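Local coordinates for AztD protein (Citrobacter koseri, PDB 6CMK), which acts as a periplasmic zinc chaperone, handing one zinc ion directly to the solute-binding protein AztC of the AztABCD zinc transport system, at residues V173-Y178 against I236-A241; F312-T317 against I355-N360. All blocks are in the same frame, centred on the assembly; numbering follows the deposited sequence. Where two conformers were deposited one is given.

In the fold
Both interactions join neighbouring blades of the beta propeller, but at different depths and through separate pairs of blades. The centre of interaction 1 is about 20 Å from that of the chain, where the turns at the ends of strands 172-174 and 232-237 meet; it is partly buried and combines a glutamine amide bonded to backbone polar groups, a bridging water and the packing of a tyrosine ring on an isoleucine. The centre of interaction 2 is about 13 Å from it, and this contact is fully buried: strands 312-317 and 355-358 face each other through apolar side chains, with no hydrogen bond between them. The two contacts sit on opposite sides of the chain's centre, both away from the zinc sites.

Interaction 1. Residues V173-Y178 against I236-A241; sequences VPYDNY and ITQKNA
Gln238 docks its side-chain amide on the backbone of Asp176, using both ends. OE1 accepts the Asp176 N-H at 2.8 Å, in the carbonyl plane and on a lone pair, while NE2 donates to Asp176 O at 2.9 Å, nearly in the amide plane. The second N-H of NE2 goes to Ala241 O (2.9 Å), so three bonds fix the rotation of the amide and tie the turn after strand 232-237 to itself as well as to its neighbour. An extended side chain, with CG anti to the backbone N (chi1 -177°), gives Gln238 the span it needs. The site lies between adjacent propeller blades: residues 173-178 form the hairpin turn from strand 172-174 into strand 178-183, closed by Tyr175 N bonding to Tyr178 O, and residues 236-241 lead from the third strand of the next blade towards its fourth. Apolar contact comes mainly from Tyr175, whose ring stands 85° to the Gln238 amide; CD1 lies 3.7 Å from Gln238 CB, and CZ packs tightly on Ile236 CG2 at 3.4 Å. Water bridges the far end of this ring, lying in its plane and joining Tyr175 OH (2.7 Å) to Ile236 O. Charge enters at the Asp176 carboxylate, which forms a salt bridge with Lys133; Asp176 also packs on Pro255 of the second subunit.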
loop_
_atom_site.group_PDB
_atom_site.type_symbol
_atom_site.label_atom_id
_atom_site.label_comp_id
_atom_site.label_asym_id
_atom_site.label_seq_id
_atom_site.Cartn_x
_atom_site.Cartn_y
_atom_site.Cartn_z
ATOM N N VAL B 173 -17.465 -11.192 7.064
ATOM C CA VAL B 173 -16.129 -10.697 6.772
ATOM C C VAL B 173 -15.532 -11.597 5.694
ATOM O O VAL B 173 -15.446 -12.815 5.887
ATOM C CB VAL B 173 -15.240 -10.683 8.025
ATOM C CG1 VAL B 173 -13.910 -10.023 7.705
ATOM C CG2 VAL B 173 -15.945 -9.967 9.168
ATOM N N PRO B 174 -15.111 -11.050 4.532
ATOM C CA PRO B 174 -14.664 -11.915 3.436
ATOM C C PRO B 174 -13.184 -12.261 3.509
ATOM O O PRO B 174 -12.337 -11.385 3.734
ATOM C CB PRO B 174 -14.993 -11.079 2.199
ATOM C CG PRO B 174 -14.762 -9.665 2.649
ATOM C CD PRO B 174 -15.141 -9.628 4.124
ATOM N N TYR B 175 -12.877 -13.541 3.336
ATOM C CA TYR B 175 -11.518 -14.081 3.335
ATOM C C TYR B 175 -11.276 -14.861 2.043
ATOM O O TYR B 175 -12.154 -14.977 1.191
ATOM C CB TYR B 175 -11.288 -14.933 4.593
ATOM C CG TYR B 175 -11.143 -14.027 5.783
ATOM C CD1 TYR B 175 -9.952 -13.372 6.017
ATOM C CD2 TYR B 175 -12.223 -13.734 6.601
ATOM C CE1 TYR B 175 -9.806 -12.502 7.052
ATOM C CE2 TYR B 175 -12.086 -12.856 7.645
ATOM C CZ TYR B 175 -10.871 -12.234 7.866
ATOM O OH TYR B 175 -10.713 -11.331 8.893
ATOM N N ASP B 176 -10.052 -15.354 1.872
ATOM C CA ASP B 176 -9.723 -16.158 0.698
ATOM C C ASP B 176 -10.325 -17.538 0.879
ATOM O O ASP B 176 -9.894 -18.293 1.755
ATOM C CB ASP B 176 -8.218 -16.260 0.511
ATOM C CG ASP B 176 -7.571 -14.922 0.288
ATOM O OD1 ASP B 176 -8.202 -14.058 -0.361
ATOM O OD2 ASP B 176 -6.422 -14.745 0.761
ATOM N N ASN B 177 -11.327 -17.854 0.067
ATOM C CA ASN B 177 -11.989 -19.157 0.042
ATOM C C ASN B 177 -12.826 -19.419 1.288
ATOM O O ASN B 177 -13.323 -20.550 1.459
ATOM C CB ASN B 177 -10.963 -20.279 -0.143
ATOM C CG ASN B 177 -10.102 -20.071 -1.375
ATOM O OD1 ASN B 177 -10.618 -19.860 -2.464
ATOM N ND2 ASN B 177 -8.785 -20.089 -1.195
ATOM N N TYR B 178 -13.019 -18.406 2.138
ATOM C CA TYR B 178 -13.757 -18.514 3.393
ATOM C C TYR B 178 -14.425 -17.179 3.698
ATOM O O TYR B 178 -14.113 -16.151 3.093
ATOM C CB TYR B 178 -12.843 -18.888 4.568
ATOM C CG TYR B 178 -12.152 -20.223 4.446
ATOM C CD1 TYR B 178 -12.784 -21.390 4.853
ATOM C CD2 TYR B 178 -10.873 -20.321 3.924
ATOM C CE1 TYR B 178 -12.154 -22.616 4.743
ATOM C CE2 TYR B 178 -10.241 -21.535 3.810
ATOM C CZ TYR B 178 -10.888 -22.678 4.222
ATOM O OH TYR B 178 -10.263 -23.892 4.112
ATOM N N ILE B 236 -9.479 -11.508 13.972
ATOM C CA ILE B 236 -9.422 -12.453 12.855
ATOM C C ILE B 236 -8.214 -12.131 11.988
ATOM O O ILE B 236 -7.983 -10.971 11.638
ATOM C CB ILE B 236 -10.705 -12.399 11.998
ATOM C CG1 ILE B 236 -11.969 -12.446 12.876
ATOM C CG2 ILE B 236 -10.728 -13.548 10.986
ATOM C CD1 ILE B 236 -13.213 -12.023 12.132
ATOM N N THR B 237 -7.469 -13.171 11.611
ATOM C CA THR B 237 -6.387 -13.066 10.636
ATOM C C THR B 237 -6.468 -14.261 9.702
ATOM O O THR B 237 -7.017 -15.304 10.061
ATOM C CB THR B 237 -5.005 -13.069 11.287
ATOM O OG1 THR B 237 -4.874 -14.242 12.089
ATOM C CG2 THR B 237 -4.792 -11.841 12.157
ATOM N N GLN B 238 -5.905 -14.109 8.501
ATOM C CA GLN B 238 -5.778 -15.233 7.582
ATOM C C GLN B 238 -4.406 -15.196 6.943
ATOM O O GLN B 238 -3.977 -14.152 6.444
ATOM C CB GLN B 238 -6.836 -15.217 6.475
ATOM C CG GLN B 238 -6.734 -16.456 5.570
ATOM C CD GLN B 238 -7.728 -16.455 4.435
ATOM O OE1 GLN B 238 -8.032 -15.418 3.853
ATOM N NE2 GLN B 238 -8.240 -17.634 4.107
ATOM N N LYS B 239 -3.739 -16.341 6.937
ATOM C CA LYS B 239 -2.520 -16.473 6.154
ATOM C C LYS B 239 -2.800 -17.419 4.993
ATOM O O LYS B 239 -3.561 -17.059 4.089
ATOM C CB LYS B 239 -1.376 -16.895 7.068
ATOM C CG LYS B 239 -1.025 -15.734 8.003
ATOM C CD LYS B 239 0.152 -16.021 8.903
ATOM C CE LYS B 239 0.152 -15.090 10.108
ATOM N NZ LYS B 239 0.314 -13.654 9.733
ATOM N N ASN B 240 -2.235 -18.620 4.985
ATOM C CA ASN B 240 -2.402 -19.501 3.836
ATOM C C ASN B 240 -3.255 -20.715 4.180
ATOM O O ASN B 240 -3.088 -21.791 3.605
ATOM C CB ASN B 240 -1.035 -19.893 3.286
ATOM C CG ASN B 240 -0.394 -18.748 2.519
ATOM O OD1 ASN B 240 -1.024 -18.162 1.635
ATOM N ND2 ASN B 240 0.826 -18.396 2.880
ATOM N N ALA B 241 -4.197 -20.524 5.095
ATOM C CA ALA B 241 -5.124 -21.557 5.520
ATOM C C ALA B 241 -6.459 -20.878 5.805
ATOM O O ALA B 241 -6.729 -19.757 5.358
ATOM C CB ALA B 241 -4.568 -22.313 6.735
HETATM O O HOH W 1 -8.305 -10.051 8.762
HETATM O O HOH W 2 -5.128 -16.900 1.757
#

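Interaction 2. Residues F312-T317 against I355-N360; sequences FAYVFT and IAVADN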
loop_
_atom_site.group_PDB
_atom_site.type_symbol
_atom_site.label_atom_id
_atom_site.label_comp_id
_atom_site.label_asym_id
_atom_site.label_seq_id
_atom_site.Cartn_x
_atom_site.Cartn_y
_atom_site.Cartn_z
ATOM N N PHE B 312 -3.234 9.805 14.717
ATOM C CA PHE B 312 -4.408 10.562 15.131
ATOM C C PHE B 312 -5.702 9.894 14.684
ATOM O O PHE B 312 -5.759 9.223 13.648
ATOM C CB PHE B 312 -4.359 11.987 14.579
ATOM C CG PHE B 312 -3.297 12.836 15.218
ATOM C CD1 PHE B 312 -3.348 13.113 16.569
ATOM C CD2 PHE B 312 -2.247 13.344 14.474
ATOM C CE1 PHE B 312 -2.376 13.882 17.174
ATOM C CE2 PHE B 312 -1.268 14.117 15.072
ATOM C CZ PHE B 312 -1.334 14.386 16.425
ATOM N N ALA B 313 -6.746 10.102 15.491
ATOM C CA ALA B 313 -8.128 9.837 15.111
ATOM C C ALA B 313 -8.961 11.019 15.585
ATOM O O ALA B 313 -8.478 11.887 16.308
ATOM C CB ALA B 313 -8.660 8.534 15.714
ATOM N N TYR B 314 -10.216 11.064 15.165
ATOM C CA TYR B 314 -11.092 12.174 15.528
ATOM C C TYR B 314 -12.426 11.663 16.048
ATOM O O TYR B 314 -12.981 10.706 15.517
ATOM C CB TYR B 314 -11.337 13.105 14.331
ATOM C CG TYR B 314 -10.040 13.509 13.713
ATOM C CD1 TYR B 314 -9.167 14.341 14.394
ATOM C CD2 TYR B 314 -9.652 13.002 12.490
ATOM C CE1 TYR B 314 -7.950 14.668 13.850
ATOM C CE2 TYR B 314 -8.444 13.323 11.940
ATOM C CZ TYR B 314 -7.602 14.160 12.618
ATOM O OH TYR B 314 -6.382 14.472 12.063
ATOM N N VAL B 315 -12.925 12.310 17.099
ATOM C CA VAL B 315 -14.251 12.032 17.643
ATOM C C VAL B 315 -15.042 13.327 17.633
ATOM O O VAL B 315 -14.534 14.374 18.054
ATOM C CB VAL B 315 -14.191 11.465 19.072
ATOM C CG1 VAL B 315 -15.560 10.911 19.472
ATOM C CG2 VAL B 315 -13.120 10.412 19.208
ATOM N N PHE B 316 -16.277 13.259 17.154
ATOM C CA PHE B 316 -17.195 14.386 17.237
ATOM C C PHE B 316 -18.180 14.121 18.366
ATOM O O PHE B 316 -18.709 13.014 18.487
ATOM C CB PHE B 316 -17.949 14.589 15.920
ATOM C CG PHE B 316 -18.634 15.926 15.819
ATOM C CD1 PHE B 316 -19.935 16.086 16.243
ATOM C CD2 PHE B 316 -17.960 17.018 15.309
ATOM C CE1 PHE B 316 -20.559 17.317 16.159
ATOM C CE2 PHE B 316 -18.574 18.249 15.221
ATOM C CZ PHE B 316 -19.877 18.398 15.648
ATOM N N THR B 317 -18.419 15.133 19.197
ATOM C CA THR B 317 -19.264 14.981 20.372
ATOM C C THR B 317 -20.488 15.884 20.253
ATOM O O THR B 317 -20.522 16.822 19.452
ATOM C CB THR B 317 -18.482 15.286 21.668
ATOM O OG1 THR B 317 -17.674 16.461 21.502
ATOM C CG2 THR B 317 -17.584 14.110 22.053
ATOM N N ILE B 355 -17.772 12.796 10.158
ATOM C CA ILE B 355 -16.402 13.217 9.865
ATOM C C ILE B 355 -15.851 12.413 8.691
ATOM O O ILE B 355 -16.040 11.193 8.617
ATOM C CB ILE B 355 -15.469 13.015 11.079
ATOM C CG1 ILE B 355 -16.089 13.432 12.418
ATOM C CG2 ILE B 355 -14.160 13.746 10.849
ATOM C CD1 ILE B 355 -15.337 12.807 13.611
ATOM N N ALA B 356 -15.121 13.086 7.801
ATOM C CA ALA B 356 -14.232 12.423 6.848
ATOM C C ALA B 356 -12.892 13.144 6.809
ATOM O O ALA B 356 -12.771 14.293 7.225
ATOM C CB ALA B 356 -14.823 12.377 5.430
ATOM N N VAL B 357 -11.875 12.455 6.288
ATOM C CA VAL B 357 -10.538 13.029 6.141
ATOM C C VAL B 357 -10.081 12.851 4.699
ATOM O O VAL B 357 -10.182 11.752 4.149
ATOM C CB VAL B 357 -9.520 12.376 7.096
ATOM C CG1 VAL B 357 -8.168 13.085 6.981
ATOM C CG2 VAL B 357 -10.011 12.412 8.533
ATOM N N ALA B 358 -9.561 13.924 4.101
ATOM C CA ALA B 358 -8.980 13.872 2.765
ATOM C C ALA B 358 -7.749 14.762 2.740
ATOM O O ALA B 358 -7.824 15.933 3.124
ATOM C CB ALA B 358 -9.968 14.329 1.685
ATOM N N ASP B 359 -6.625 14.204 2.284
ATOM C CA ASP B 359 -5.361 14.934 2.137
ATOM C C ASP B 359 -5.022 15.546 3.495
ATOM O O ASP B 359 -4.906 14.801 4.480
ATOM C CB ASP B 359 -5.491 15.929 0.978
ATOM C CG ASP B 359 -4.150 16.349 0.413
ATOM O OD1 ASP B 359 -3.152 15.632 0.642
ATOM O OD2 ASP B 359 -4.091 17.398 -0.257
ATOM N N ASN B 360 -4.870 16.859 3.601
ATOM C CA ASN B 360 -4.511 17.488 4.866
ATOM C C ASN B 360 -5.685 18.251 5.469
ATOM O O ASN B 360 -5.498 19.240 6.180
ATOM C CB ASN B 360 -3.309 18.402 4.657
ATOM C CG ASN B 360 -2.089 17.636 4.174
ATOM O OD1 ASN B 360 -1.922 16.446 4.481
ATOM N ND2 ASN B 360 -1.234 18.304 3.406
#
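Ile355 drives its terminal methyl into a shallow hollow on strand 312-317. The floor of the hollow is backbone: CD1 lies 3.7 Å from Tyr314 O and 4.1 Å from Val315 C. Its rims are the beta carbons of Tyr314 and Phe316, which leave the strand on the same face; CD1 is 4.1 Å from Tyr314 CB and 3.9 Å from Phe316 CB. Val315, between them, points the other way and leaves the groove open to the methyl. Ile355 fills it by an outstretched CG1 branch (chi2 162°), so the end of the side chain does most of the touching. The two rings part around this plug. Tyr314 has CG beside its backbone N (chi1 -51°), and its ring runs back towards the Phe312 end of the strand; Phe316 has CG anti to its N, and its ring leads away from strand 355-358. Two residues beyond Ile355, Val357 meets the tyrosine: its CG2 methyl rests 3.9 Å from Tyr314 CE2, and the two side chains cross at about a right angle. Tyr314 OH continues to a hydrogen bond with Asp306, while Val304, Leu322 and Ile362 pack around Ile355. The strand axes stay 8.7 Å apart at their closest and run roughly antiparallel, at 150°, too far apart for backbone pairing. Strand 312-317 is the second strand of its blade, and strand 355-358 opens the next: one four-stranded sheet lies against another through closely packed apolar side chains, the face-to-face blade packing of a beta propeller.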